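Local structure of putative molybdenum carrier protein (Syntrophus aciditrophicus SB, 3IMK) at residues A[43-48]-A[137-142]; A[80-85]-A[146-151]; A[6-11]-A[122-127]; A[111-116]-A[153-158]. The protein is of unknown function but is named a putative molybdenum carrier, and its Rossmann-like SLOG-family fold probably binds a small ligand. All blocks are in the same frame, centred on the assembly; numbering follows the deposited sequence.

Contact 1: residues A[43-48]-A[137-142]; sequences LAEGGR and PRAGKD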
loop_
_atom_site.group_PDB
_atom_site.type_symbol
_atom_site.label_atom_id
_atom_site.label_comp_id
_atom_site.label_asym_id
_atom_site.label_seq_id
_atom_site.Cartn_x
_atom_site.Cartn_y
_atom_site.Cartn_z
ATOM N N LEU A 43 4.640 9.409 13.267
ATOM C CA LEU A 43 3.899 10.566 12.789
ATOM C C LEU A 43 3.003 10.247 11.601
ATOM O O LEU A 43 3.389 9.466 10.700
ATOM C CB LEU A 43 4.819 11.730 12.438
ATOM C CG LEU A 43 5.778 12.127 13.540
ATOM C CD1 LEU A 43 6.682 13.326 13.057
ATOM C CD2 LEU A 43 5.075 12.501 14.846
ATOM N N ALA A 44 1.833 10.903 11.572
ATOM C CA ALA A 44 0.874 10.757 10.489
ATOM C C ALA A 44 -0.091 11.938 10.551
ATOM O O ALA A 44 -0.212 12.624 11.575
ATOM C CB ALA A 44 0.121 9.424 10.607
ATOM N N GLU A 45 -0.788 12.166 9.460
ATOM C CA GLU A 45 -1.943 13.055 9.486
ATOM C C GLU A 45 -2.950 12.512 10.497
ATOM O O GLU A 45 -3.176 11.290 10.541
ATOM C CB GLU A 45 -2.586 13.083 8.114
ATOM C CG GLU A 45 -3.837 13.910 8.055
ATOM C CD GLU A 45 -4.465 13.882 6.677
ATOM O OE1 GLU A 45 -5.014 12.840 6.297
ATOM O OE2 GLU A 45 -4.425 14.930 6.005
ATOM N N GLY A 46 -3.504 13.391 11.335
ATOM C CA GLY A 46 -4.458 12.915 12.365
ATOM C C GLY A 46 -3.845 12.351 13.633
ATOM O O GLY A 46 -4.585 11.903 14.531
ATOM N N GLY A 47 -2.534 12.433 13.800
ATOM C CA GLY A 47 -1.839 12.092 15.016
ATOM C C GLY A 47 -1.103 10.770 14.984
ATOM O O GLY A 47 -1.136 10.041 13.996
ATOM N N ARG A 48 -0.398 10.507 16.066
ATOM C CA ARG A 48 0.427 9.322 16.285
ATOM C C ARG A 48 -0.341 8.061 15.799
ATOM O O ARG A 48 -1.482 7.841 16.188
ATOM C CB ARG A 48 0.745 9.227 17.785
ATOM C CG ARG A 48 1.740 8.156 18.170
ATOM C CD ARG A 48 1.995 8.158 19.666
ATOM N NE ARG A 48 2.816 7.029 20.087
ATOM C CZ ARG A 48 4.142 7.011 20.070
ATOM N NH1 ARG A 48 4.826 8.071 19.656
ATOM N NH2 ARG A 48 4.802 5.929 20.492
ATOM N N PRO A 137 -2.622 8.167 -1.525
ATOM C CA PRO A 137 -2.788 9.470 -0.834
ATOM C C PRO A 137 -3.354 9.392 0.600
ATOM O O PRO A 137 -4.018 8.406 0.980
ATOM C CB PRO A 137 -3.786 10.236 -1.702
ATOM C CG PRO A 137 -3.791 9.516 -2.994
ATOM C CD PRO A 137 -3.351 8.093 -2.800
ATOM N N ARG A 138 -3.028 10.399 1.394
ATOM C CA ARG A 138 -3.597 10.550 2.732
ATOM C C ARG A 138 -5.062 10.921 2.619
ATOM O O ARG A 138 -5.520 11.485 1.597
ATOM C CB ARG A 138 -2.807 11.581 3.529
ATOM C CG ARG A 138 -2.927 13.030 2.995
ATOM C CD ARG A 138 -2.000 13.916 3.777
ATOM N NE ARG A 138 -1.692 15.211 3.152
ATOM C CZ ARG A 138 -2.416 16.309 3.253
ATOM N NH1 ARG A 138 -3.512 16.334 3.981
ATOM N NH2 ARG A 138 -2.012 17.419 2.657
ATOM N N ALA A 139 -5.811 10.652 3.678
ATOM C CA ALA A 139 -7.255 10.927 3.675
ATOM C C ALA A 139 -7.586 12.383 3.465
ATOM O O ALA A 139 -8.611 12.720 2.856
ATOM C CB ALA A 139 -7.899 10.414 4.977
ATOM N N GLY A 140 -6.768 13.269 4.006
ATOM C CA GLY A 140 -6.994 14.695 3.780
ATOM C C GLY A 140 -6.897 15.148 2.339
ATOM O O GLY A 140 -7.410 16.244 1.978
ATOM N N LYS A 141 -6.202 14.385 1.506
ATOM C CA LYS A 141 -6.169 14.665 0.083
ATOM C C LYS A 141 -7.283 13.956 -0.720
ATOM O O LYS A 141 -7.639 14.376 -1.812
ATOM C CB LYS A 141 -4.805 14.327 -0.522
ATOM C CG LYS A 141 -3.706 15.387 -0.215
ATOM C CD LYS A 141 -3.847 16.633 -1.096
ATOM C CE LYS A 141 -2.716 17.624 -0.846
ATOM N NZ LYS A 141 -2.798 18.770 -1.784
ATOM N N ASP A 142 -7.775 12.832 -0.223
ATOM C CA ASP A 142 -8.791 12.076 -0.928
ATOM C C ASP A 142 -9.685 11.400 0.103
ATOM O O ASP A 142 -9.324 10.347 0.640
ATOM C CB ASP A 142 -8.148 11.071 -1.872
ATOM C CG ASP A 142 -9.185 10.277 -2.674
ATOM O OD1 ASP A 142 -10.380 10.451 -2.405
ATOM O OD2 ASP A 142 -8.769 9.544 -3.603
#
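Two surface loops meet where the type II turn A44-G47 faces the helix-like turn A139-K141, the nearest CA atoms being those of E45 and R138, 7.4 Å apart. E45, the first of the two corner residues (i+1), is the one residue of its loop that touches the other. With CG anti to the backbone N (chi1 177°) and the chain extended beyond it, the carboxylate is carried straight across to the other loop, where its two oxygens divide the work. OE1 offers its syn lone pair to the backbone N of G140, 2.9 Å away. OE2 takes NH1 of R138 at 2.6 Å in a salt bridge, met nearly along the C-O axis of the carboxylate. That oxygen sits at the edge of the guanidinium and tilts 18° from its plane, while the carboxylate and guanidinium planes stand almost perpendicular. The loop 137-142 follows strand 131-135 and leads into helix 145-157, at the C-terminal edge of the parallel sheet, where Rossmann-like folds commonly place their ligand sites; a buffer molecule, MES, lies near A139. CG of K141 lies over one guanidinium face of R138, 3.7 Å above its plane. T17 adds a further hydrogen bond to E45 OE1, and Q16 holds the backbone N of E45. Shortened to an alanine, E45 would lose its carboxylate, and R138 NH1 and G140 N would probably both be left without this partner, untying the loops here. At the base of its own turn, R138 O accepts from both K141 N and D142 N.

Contact 2: residues A[80-85]-A[146-151]; sequences ISHGIL and YQATMD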
loop_
_atom_site.group_PDB
_atom_site.type_symbol
_atom_site.label_atom_id
_atom_site.label_comp_id
_atom_site.label_asym_id
_atom_site.label_seq_id
_atom_site.Cartn_x
_atom_site.Cartn_y
_atom_site.Cartn_z
ATOM N N ILE A 80 -2.532 3.018 -5.043
ATOM C CA ILE A 80 -3.945 3.208 -5.332
ATOM C C ILE A 80 -4.279 4.707 -5.225
ATOM O O ILE A 80 -3.981 5.322 -4.216
ATOM C CB ILE A 80 -4.803 2.383 -4.345
ATOM C CG1 ILE A 80 -4.341 0.925 -4.295
ATOM C CG2 ILE A 80 -6.293 2.507 -4.749
ATOM C CD1 ILE A 80 -4.881 0.113 -3.086
ATOM N N SER A 81 -4.967 5.263 -6.231
ATOM C CA SER A 81 -5.368 6.656 -6.238
ATOM C C SER A 81 -6.655 6.845 -7.010
ATOM O O SER A 81 -7.145 5.925 -7.681
ATOM C CB SER A 81 -4.301 7.520 -6.909
ATOM O OG SER A 81 -4.273 7.328 -8.299
ATOM N N HIS A 82 -7.151 8.069 -6.923
ATOM C CA HIS A 82 -8.103 8.632 -7.885
ATOM C C HIS A 82 -7.410 9.741 -8.614
ATOM O O HIS A 82 -7.125 10.786 -8.018
ATOM C CB HIS A 82 -9.385 9.137 -7.208
ATOM C CG HIS A 82 -10.178 8.068 -6.521
ATOM N ND1 HIS A 82 -10.233 7.965 -5.147
ATOM C CD2 HIS A 82 -10.950 7.063 -7.009
ATOM C CE1 HIS A 82 -11.023 6.954 -4.822
ATOM N NE2 HIS A 82 -11.456 6.374 -5.933
ATOM N N GLY A 83 -7.036 9.485 -9.862
ATOM C CA GLY A 83 -6.318 10.456 -10.669
ATOM C C GLY A 83 -4.806 10.218 -10.705
ATOM O O GLY A 83 -4.262 9.303 -10.061
ATOM N N ILE A 84 -4.116 11.078 -11.446
ATOM C CA ILE A 84 -2.670 10.980 -11.600
ATOM C C ILE A 84 -1.985 11.148 -10.264
ATOM O O ILE A 84 -2.431 11.903 -9.387
ATOM C CB ILE A 84 -2.145 12.003 -12.624
ATOM C CG1 ILE A 84 -2.476 13.426 -12.175
ATOM C CG2 ILE A 84 -2.709 11.622 -14.008
ATOM C CD1 ILE A 84 -1.294 14.185 -11.605
ATOM N N LEU A 85 -0.890 10.407 -10.090
ATOM C CA LEU A 85 -0.098 10.505 -8.864
ATOM C C LEU A 85 0.563 11.865 -8.659
ATOM O O LEU A 85 1.156 12.407 -9.589
ATOM C CB LEU A 85 0.962 9.430 -8.840
ATOM C CG LEU A 85 0.451 7.988 -8.901
ATOM C CD1 LEU A 85 1.539 6.959 -8.788
ATOM C CD2 LEU A 85 -0.640 7.754 -7.827
ATOM N N TYR A 146 -9.657 5.723 1.480
ATOM C CA TYR A 146 -9.634 4.659 2.498
ATOM C C TYR A 146 -10.621 3.558 2.107
ATOM O O TYR A 146 -10.272 2.392 2.010
ATOM C CB TYR A 146 -9.977 5.237 3.886
ATOM C CG TYR A 146 -10.094 4.151 4.935
ATOM C CD1 TYR A 146 -11.285 3.486 5.156
ATOM C CD2 TYR A 146 -8.984 3.785 5.695
ATOM C CE1 TYR A 146 -11.372 2.458 6.074
ATOM C CE2 TYR A 146 -9.050 2.765 6.598
ATOM C CZ TYR A 146 -10.269 2.122 6.813
ATOM O OH TYR A 146 -10.354 1.090 7.730
ATOM N N GLN A 147 -11.871 3.948 1.871
ATOM C CA GLN A 147 -12.883 2.919 1.593
ATOM C C GLN A 147 -12.680 2.273 0.212
ATOM O O GLN A 147 -12.982 1.096 0.029
ATOM C CB GLN A 147 -14.312 3.458 1.699
ATOM C CG GLN A 147 -15.380 2.351 1.743
ATOM C CD GLN A 147 -15.180 1.383 2.910
ATOM O OE1 GLN A 147 -14.989 1.830 4.053
ATOM N NE2 GLN A 147 -15.178 0.074 2.641
ATOM N N ALA A 148 -12.218 3.056 -0.751
ATOM C CA ALA A 148 -11.953 2.495 -2.056
ATOM C C ALA A 148 -10.874 1.408 -1.970
ATOM O O ALA A 148 -10.961 0.352 -2.646
ATOM C CB ALA A 148 -11.508 3.596 -3.011
ATOM N N THR A 149 -9.831 1.695 -1.173
ATOM C CA THR A 149 -8.764 0.730 -0.924
ATOM C C THR A 149 -9.316 -0.542 -0.266
ATOM O O THR A 149 -9.009 -1.659 -0.684
ATOM C CB THR A 149 -7.631 1.380 -0.109
ATOM O OG1 THR A 149 -7.073 2.409 -0.927
ATOM C CG2 THR A 149 -6.543 0.351 0.188
HETATM N N MSE A 150 -10.129 -0.375 0.793
HETATM C CA MSE A 150 -10.766 -1.541 1.433
HETATM C C MSE A 150 -11.551 -2.370 0.420
HETATM O O MSE A 150 -11.451 -3.594 0.408
HETATM C CB MSE A 150 -11.666 -1.127 2.614
HETATM C CG MSE A 150 -10.945 -0.419 3.761
HETATM SE SE MSE A 150 -9.850 -1.622 4.762
HETATM C CE MSE A 150 -11.145 -2.758 5.687
ATOM N N ASP A 151 -12.361 -1.689 -0.387
ATOM C CA ASP A 151 -13.275 -2.359 -1.304
ATOM C C ASP A 151 -12.459 -3.092 -2.377
ATOM O O ASP A 151 -12.781 -4.218 -2.734
ATOM C CB ASP A 151 -14.221 -1.342 -1.964
ATOM C CG ASP A 151 -15.230 -0.733 -1.029
ATOM O OD1 ASP A 151 -15.408 -1.248 0.088
ATOM O OD2 ASP A 151 -15.868 0.299 -1.440
#
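On I80, CG1 lies anti to the carbonyl carbon (chi1 -51°) and CD1 continues outward to T149, whose methyl CG2, anti to the backbone N, comes up to meet it. CD1 and CG2 are 3.7 Å apart, and the two side chains run at a slant to each other. The hydroxyl of T149 also rests against the isoleucine: OG1 is 3.8 Å from I80 CD1 and 3.9 Å from I80 CG2. Its polar need is met within its own helix, by the carbonyl O of I145, so an apolar side chain can pack on this oxygen. Two residues further along, just past the strand end, H82 brings its ring to A148, with CE1 3.8 Å and NE2 4.0 Å from A148 CB. ND1 of the same ring hydrogen-bonds to D142 OD2, which probably helps to set the rotation of the imidazole as it lies by the helix. No hydrogen bond joins the segments; the contact is van der Waals throughout. Beyond H82 the chain turns away from the helix, and S81 OG, directed to the other side, bonds to G83 O at 2.6 Å. This is helix-on-sheet packing of an alpha/beta fold: strand 76-81, bonded to strand 131-135 through I80 and A135 and to strand 103-107 through S81 and I106, is covered by helix 145-157, with A19 and A22 of helix 19-29 packed beside T149.

Contact 3: residues A[6-11]-A[122-127]; sequences PAITKI and SWTVSH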
loop_
_atom_site.group_PDB
_atom_site.type_symbol
_atom_site.label_atom_id
_atom_site.label_comp_id
_atom_site.label_asym_id
_atom_site.label_seq_id
_atom_site.Cartn_x
_atom_site.Cartn_y
_atom_site.Cartn_z
ATOM N N PRO A 6 -2.639 -15.667 -5.734
ATOM C CA PRO A 6 -1.612 -14.860 -5.076
ATOM C C PRO A 6 -1.231 -15.487 -3.716
ATOM O O PRO A 6 -2.090 -16.085 -3.055
ATOM C CB PRO A 6 -2.309 -13.506 -4.849
ATOM C CG PRO A 6 -3.376 -13.466 -5.846
ATOM C CD PRO A 6 -3.869 -14.888 -5.962
ATOM N N ALA A 7 0.038 -15.420 -3.333
ATOM C CA ALA A 7 0.467 -15.876 -2.030
ATOM C C ALA A 7 0.919 -14.689 -1.194
ATOM O O ALA A 7 2.104 -14.461 -0.993
ATOM C CB ALA A 7 1.595 -16.932 -2.145
ATOM N N ILE A 8 -0.046 -13.903 -0.705
ATOM C CA ILE A 8 0.285 -12.719 0.058
ATOM C C ILE A 8 0.543 -13.110 1.513
ATOM O O ILE A 8 -0.402 -13.412 2.269
ATOM C CB ILE A 8 -0.809 -11.634 -0.053
ATOM C CG1 ILE A 8 -1.088 -11.285 -1.507
ATOM C CG2 ILE A 8 -0.438 -10.343 0.712
ATOM C CD1 ILE A 8 0.098 -10.817 -2.321
ATOM N N THR A 9 1.820 -13.150 1.884
ATOM C CA THR A 9 2.234 -13.533 3.217
ATOM C C THR A 9 2.338 -12.360 4.151
ATOM O O THR A 9 2.399 -12.525 5.364
ATOM C CB THR A 9 3.584 -14.256 3.166
ATOM O OG1 THR A 9 4.541 -13.320 2.614
ATOM C CG2 THR A 9 3.480 -15.553 2.320
ATOM N N LYS A 10 2.403 -11.145 3.607
ATOM C CA LYS A 10 2.506 -9.933 4.447
ATOM C C LYS A 10 2.103 -8.699 3.634
ATOM O O LYS A 10 2.500 -8.580 2.458
ATOM C CB LYS A 10 3.926 -9.742 4.985
ATOM C CG LYS A 10 4.089 -8.680 6.095
ATOM C CD LYS A 10 5.539 -8.580 6.587
ATOM C CE LYS A 10 5.710 -7.617 7.786
ATOM N NZ LYS A 10 7.039 -7.626 8.569
ATOM N N ILE A 11 1.332 -7.809 4.266
ATOM C CA ILE A 11 1.001 -6.486 3.740
ATOM C C ILE A 11 1.727 -5.475 4.569
ATOM O O ILE A 11 1.683 -5.547 5.799
ATOM C CB ILE A 11 -0.507 -6.226 3.744
ATOM C CG1 ILE A 11 -1.174 -7.092 2.653
ATOM C CG2 ILE A 11 -0.820 -4.714 3.507
ATOM C CD1 ILE A 11 -2.725 -7.169 2.740
ATOM N N SER A 122 -3.027 -10.681 -11.650
ATOM C CA SER A 122 -2.085 -11.052 -12.691
ATOM C C SER A 122 -0.663 -10.570 -12.319
ATOM O O SER A 122 0.342 -11.287 -12.475
ATOM C CB SER A 122 -2.543 -10.417 -13.995
ATOM O OG SER A 122 -3.778 -10.977 -14.418
ATOM N N TRP A 123 -0.569 -9.347 -11.785
ATOM C CA TRP A 123 0.703 -8.737 -11.484
ATOM C C TRP A 123 1.393 -9.432 -10.300
ATOM O O TRP A 123 2.591 -9.705 -10.307
ATOM C CB TRP A 123 0.488 -7.224 -11.210
ATOM C CG TRP A 123 1.653 -6.448 -10.641
ATOM C CD1 TRP A 123 2.737 -6.003 -11.306
ATOM C CD2 TRP A 123 1.771 -5.984 -9.305
ATOM N NE1 TRP A 123 3.559 -5.297 -10.454
ATOM C CE2 TRP A 123 2.969 -5.266 -9.212
ATOM C CE3 TRP A 123 0.958 -6.087 -8.174
ATOM C CZ2 TRP A 123 3.394 -4.689 -8.035
ATOM C CZ3 TRP A 123 1.377 -5.491 -6.993
ATOM C CH2 TRP A 123 2.596 -4.837 -6.932
ATOM N N THR A 124 0.638 -9.628 -9.221
ATOM C CA THR A 124 1.223 -10.287 -8.020
ATOM C C THR A 124 1.678 -11.696 -8.345
ATOM O O THR A 124 2.772 -12.127 -7.944
ATOM C CB THR A 124 0.276 -10.304 -6.788
ATOM O OG1 THR A 124 -0.978 -10.897 -7.122
ATOM C CG2 THR A 124 0.103 -8.916 -6.206
ATOM N N VAL A 125 0.859 -12.468 -9.045
ATOM C CA VAL A 125 1.220 -13.881 -9.307
ATOM C C VAL A 125 2.416 -13.932 -10.269
ATOM O O VAL A 125 3.382 -14.679 -10.055
ATOM C CB VAL A 125 0.043 -14.695 -9.852
ATOM C CG1 VAL A 125 0.528 -16.132 -10.339
ATOM C CG2 VAL A 125 -1.035 -14.780 -8.791
ATOM N N SER A 126 2.360 -13.142 -11.343
ATOM C CA SER A 126 3.415 -13.208 -12.353
ATOM C C SER A 126 4.760 -12.724 -11.831
ATOM O O SER A 126 5.812 -13.205 -12.302
ATOM C CB SER A 126 2.987 -12.519 -13.644
ATOM O OG SER A 126 2.850 -11.147 -13.501
ATOM N N HIS A 127 4.747 -11.792 -10.869
ATOM C CA HIS A 127 5.977 -11.277 -10.277
ATOM C C HIS A 127 6.381 -11.933 -8.933
ATOM O O HIS A 127 7.333 -11.512 -8.279
ATOM C CB HIS A 127 5.874 -9.755 -10.120
ATOM C CG HIS A 127 5.867 -9.021 -11.417
ATOM N ND1 HIS A 127 4.705 -8.767 -12.104
ATOM C CD2 HIS A 127 6.876 -8.550 -12.185
ATOM C CE1 HIS A 127 4.993 -8.136 -13.234
ATOM N NE2 HIS A 127 6.301 -7.987 -13.305
#
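Van der Waals contacts join P6 and I8 to the end of helix 113-126. The pyrrolidine ring meets V125 through CG, 4.0 Å from V125 CG2, and the same methyl approaches P6 N at 3.6 Å, so this methyl lies over one face of the ring, closest to N. CG2 gets there because it is turned anti to the carbonyl carbon, with CG1 anti to the backbone N (chi1 171°). A looser touch joins I8 CD1 to T124 CG2 at 4.3 Å.

One oxygen also packs against carbon. T124 OG1 is 3.7 Å from both CB and CG of P6, while the hydroxyl is bonded back to I120 O in the preceding helical turn.

Hydrogen bonds run within the helix end instead of across the contact. S126 OG and S126 N reach S122 O from opposite faces of its plane, and H127 ND1 meets W123 O at 2.9 Å, in both the carbonyl and ring planes.

F156 of helix 145-157 also touches both P6 and T124. Backbone bonds of T9 and K10 to Q130 tie the start of strand 10-12 separately; between these two segments the lead-in is held by close packing, without directional bonds.

Contact 4: residues A[111-116]-A[153-158]; sequences ISIEDA and LEVFLA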
loop_
_atom_site.group_PDB
_atom_site.type_symbol
_atom_site.label_atom_id
_atom_site.label_comp_id
_atom_site.label_asym_id
_atom_site.label_seq_id
_atom_site.Cartn_x
_atom_site.Cartn_y
_atom_site.Cartn_z
ATOM N N ILE A 111 -10.354 2.803 -13.934
ATOM C CA ILE A 111 -10.668 1.366 -13.964
ATOM C C ILE A 111 -11.619 1.077 -12.804
ATOM O O ILE A 111 -11.443 1.619 -11.706
ATOM C CB ILE A 111 -9.344 0.535 -13.872
ATOM C CG1 ILE A 111 -9.608 -0.935 -14.173
ATOM C CG2 ILE A 111 -8.610 0.761 -12.570
ATOM C CD1 ILE A 111 -8.286 -1.761 -14.342
ATOM N N SER A 112 -12.541 0.141 -12.998
ATOM C CA SER A 112 -13.411 -0.284 -11.895
ATOM C C SER A 112 -12.659 -1.132 -10.866
ATOM O O SER A 112 -11.657 -1.721 -11.163
ATOM C CB SER A 112 -14.592 -1.077 -12.453
ATOM O OG SER A 112 -14.139 -2.317 -12.998
ATOM N N ILE A 113 -13.158 -1.195 -9.629
ATOM C CA ILE A 113 -12.486 -2.022 -8.630
ATOM C C ILE A 113 -12.452 -3.500 -9.046
ATOM O O ILE A 113 -11.469 -4.194 -8.769
ATOM C CB ILE A 113 -13.030 -1.873 -7.173
ATOM C CG1 ILE A 113 -14.519 -2.245 -7.090
ATOM C CG2 ILE A 113 -12.733 -0.441 -6.628
ATOM C CD1 ILE A 113 -15.070 -2.339 -5.675
ATOM N N GLU A 114 -13.507 -3.988 -9.700
ATOM C CA GLU A 114 -13.498 -5.393 -10.092
ATOM C C GLU A 114 -12.411 -5.676 -11.103
ATOM O O GLU A 114 -11.727 -6.684 -11.016
ATOM C CB GLU A 114 -14.849 -5.794 -10.675
ATOM C CG GLU A 114 -16.003 -5.692 -9.684
ATOM C CD GLU A 114 -16.685 -4.315 -9.658
ATOM O OE1 GLU A 114 -16.199 -3.353 -10.261
ATOM O OE2 GLU A 114 -17.778 -4.200 -9.017
ATOM N N ASP A 115 -12.272 -4.838 -12.089
ATOM C CA ASP A 115 -11.262 -5.056 -13.158
ATOM C C ASP A 115 -9.839 -4.828 -12.605
ATOM O O ASP A 115 -8.878 -5.531 -12.957
ATOM C CB ASP A 115 -11.597 -4.172 -14.359
ATOM C CG ASP A 115 -12.994 -4.504 -14.976
ATOM O OD1 ASP A 115 -13.426 -5.633 -14.852
ATOM O OD2 ASP A 115 -13.533 -3.662 -15.647
ATOM N N ALA A 116 -9.708 -3.835 -11.735
ATOM C CA ALA A 116 -8.440 -3.606 -11.070
ATOM C C ALA A 116 -7.976 -4.837 -10.294
ATOM O O ALA A 116 -6.789 -5.150 -10.266
ATOM C CB ALA A 116 -8.507 -2.380 -10.116
ATOM N N LEU A 153 -9.270 -4.230 -2.116
ATOM C CA LEU A 153 -8.593 -5.379 -1.516
ATOM C C LEU A 153 -9.567 -6.522 -1.232
ATOM O O LEU A 153 -9.201 -7.711 -1.357
ATOM C CB LEU A 153 -7.807 -4.941 -0.269
ATOM C CG LEU A 153 -6.623 -4.006 -0.545
ATOM C CD1 LEU A 153 -5.995 -3.521 0.789
ATOM C CD2 LEU A 153 -5.589 -4.621 -1.458
ATOM N N GLU A 154 -10.792 -6.177 -0.860
ATOM C CA GLU A 154 -11.800 -7.210 -0.665
ATOM C C GLU A 154 -12.049 -8.023 -1.930
ATOM O O GLU A 154 -12.197 -9.240 -1.873
ATOM C CB GLU A 154 -13.081 -6.633 -0.109
ATOM C CG GLU A 154 -12.926 -6.203 1.369
ATOM C CD GLU A 154 -12.974 -7.380 2.418
ATOM O OE1 GLU A 154 -13.467 -8.496 2.092
ATOM O OE2 GLU A 154 -12.561 -7.119 3.586
ATOM N N VAL A 155 -12.118 -7.360 -3.072
ATOM C CA VAL A 155 -12.334 -8.110 -4.332
ATOM C C VAL A 155 -11.094 -8.903 -4.692
ATOM O O VAL A 155 -11.190 -10.061 -5.111
ATOM C CB VAL A 155 -12.767 -7.172 -5.515
ATOM C CG1 VAL A 155 -12.931 -7.981 -6.816
ATOM C CG2 VAL A 155 -14.049 -6.378 -5.153
ATOM N N PHE A 156 -9.913 -8.294 -4.492
ATOM C CA PHE A 156 -8.648 -8.968 -4.768
ATOM C C PHE A 156 -8.408 -10.221 -3.918
ATOM O O PHE A 156 -8.004 -11.251 -4.464
ATOM C CB PHE A 156 -7.496 -7.923 -4.656
ATOM C CG PHE A 156 -6.106 -8.506 -4.665
ATOM C CD1 PHE A 156 -5.727 -9.422 -5.630
ATOM C CD2 PHE A 156 -5.176 -8.085 -3.751
ATOM C CE1 PHE A 156 -4.445 -9.983 -5.599
ATOM C CE2 PHE A 156 -3.884 -8.604 -3.737
ATOM C CZ PHE A 156 -3.530 -9.552 -4.670
ATOM N N LEU A 157 -8.641 -10.128 -2.603
ATOM C CA LEU A 157 -8.210 -11.198 -1.627
ATOM C C LEU A 157 -9.293 -11.792 -0.734
ATOM O O LEU A 157 -9.006 -12.707 0.056
ATOM C CB LEU A 157 -7.150 -10.668 -0.685
ATOM C CG LEU A 157 -5.791 -10.411 -1.300
ATOM C CD1 LEU A 157 -4.888 -9.696 -0.287
ATOM C CD2 LEU A 157 -5.187 -11.729 -1.838
ATOM N N ALA A 158 -10.503 -11.271 -0.825
ATOM C CA ALA A 158 -11.646 -11.809 -0.083
ATOM C C ALA A 158 -12.717 -12.258 -1.084
ATOM O O ALA A 158 -12.398 -12.678 -2.207
ATOM C CB ALA A 158 -12.191 -10.753 0.871
ATOM O OXT ALA A 158 -13.926 -12.205 -0.804
#
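V155 touches the start of helix 113-126 with both of its methyls. In the conformer described, CG2 meets I113 CD1 at 4.2 Å, where the side chains cross at about a right angle, and CG1 lies against the backbone of E114, 4.2 Å from its CA. The glutamate side chain itself sets off away from V155, so its part in the contact is mainly main-chain. In that conformer I113 has CG1 between the backbone N and the carbonyl carbon (chi1 60°), which carries CD1 toward the valine; a second conformer makes this touch less certain. The contact joins two helices that flank the same parallel sheet of the Rossmann-like fold, helix 113-126 near its N-terminus and helix 145-157 near its C-terminus, and their nearest CA atoms, of E114 and V155, are 6.5 Å apart. Behind the first helix stands its N-cap, S112, whose OG accepts from D115 N at 3.3 Å, probably helping to place I113. V155 further touches A117, one turn along from I113, and I113 rests on L108. On the inner side of the second helix, F156 packs against I120, while E154, on another side, forms a salt bridge with K29 of helix 19-29.

Contacts 2 and 4 share helix 145-157, which contact 2 packs on strand 76-81 and contact 4 sets against helix 113-126. Contacts 3 and 4 share helix 113-126, and contact 3 touches helix 145-157 through F156 and L157. Contacts 2 and 3 are partly buried, contacts 1 and 4 lie at the surface. Only contact 1 is polar, tying loops by a salt bridge and a hydrogen bond; the others are held by van der Waals packing. Contact 1 still meets contact 2, where D142 OD2 hydrogen-bonds to H82 ND1. Contacts 1 and 3 lie on opposite sides of the chain's centre, their own centres about 27 Å apart.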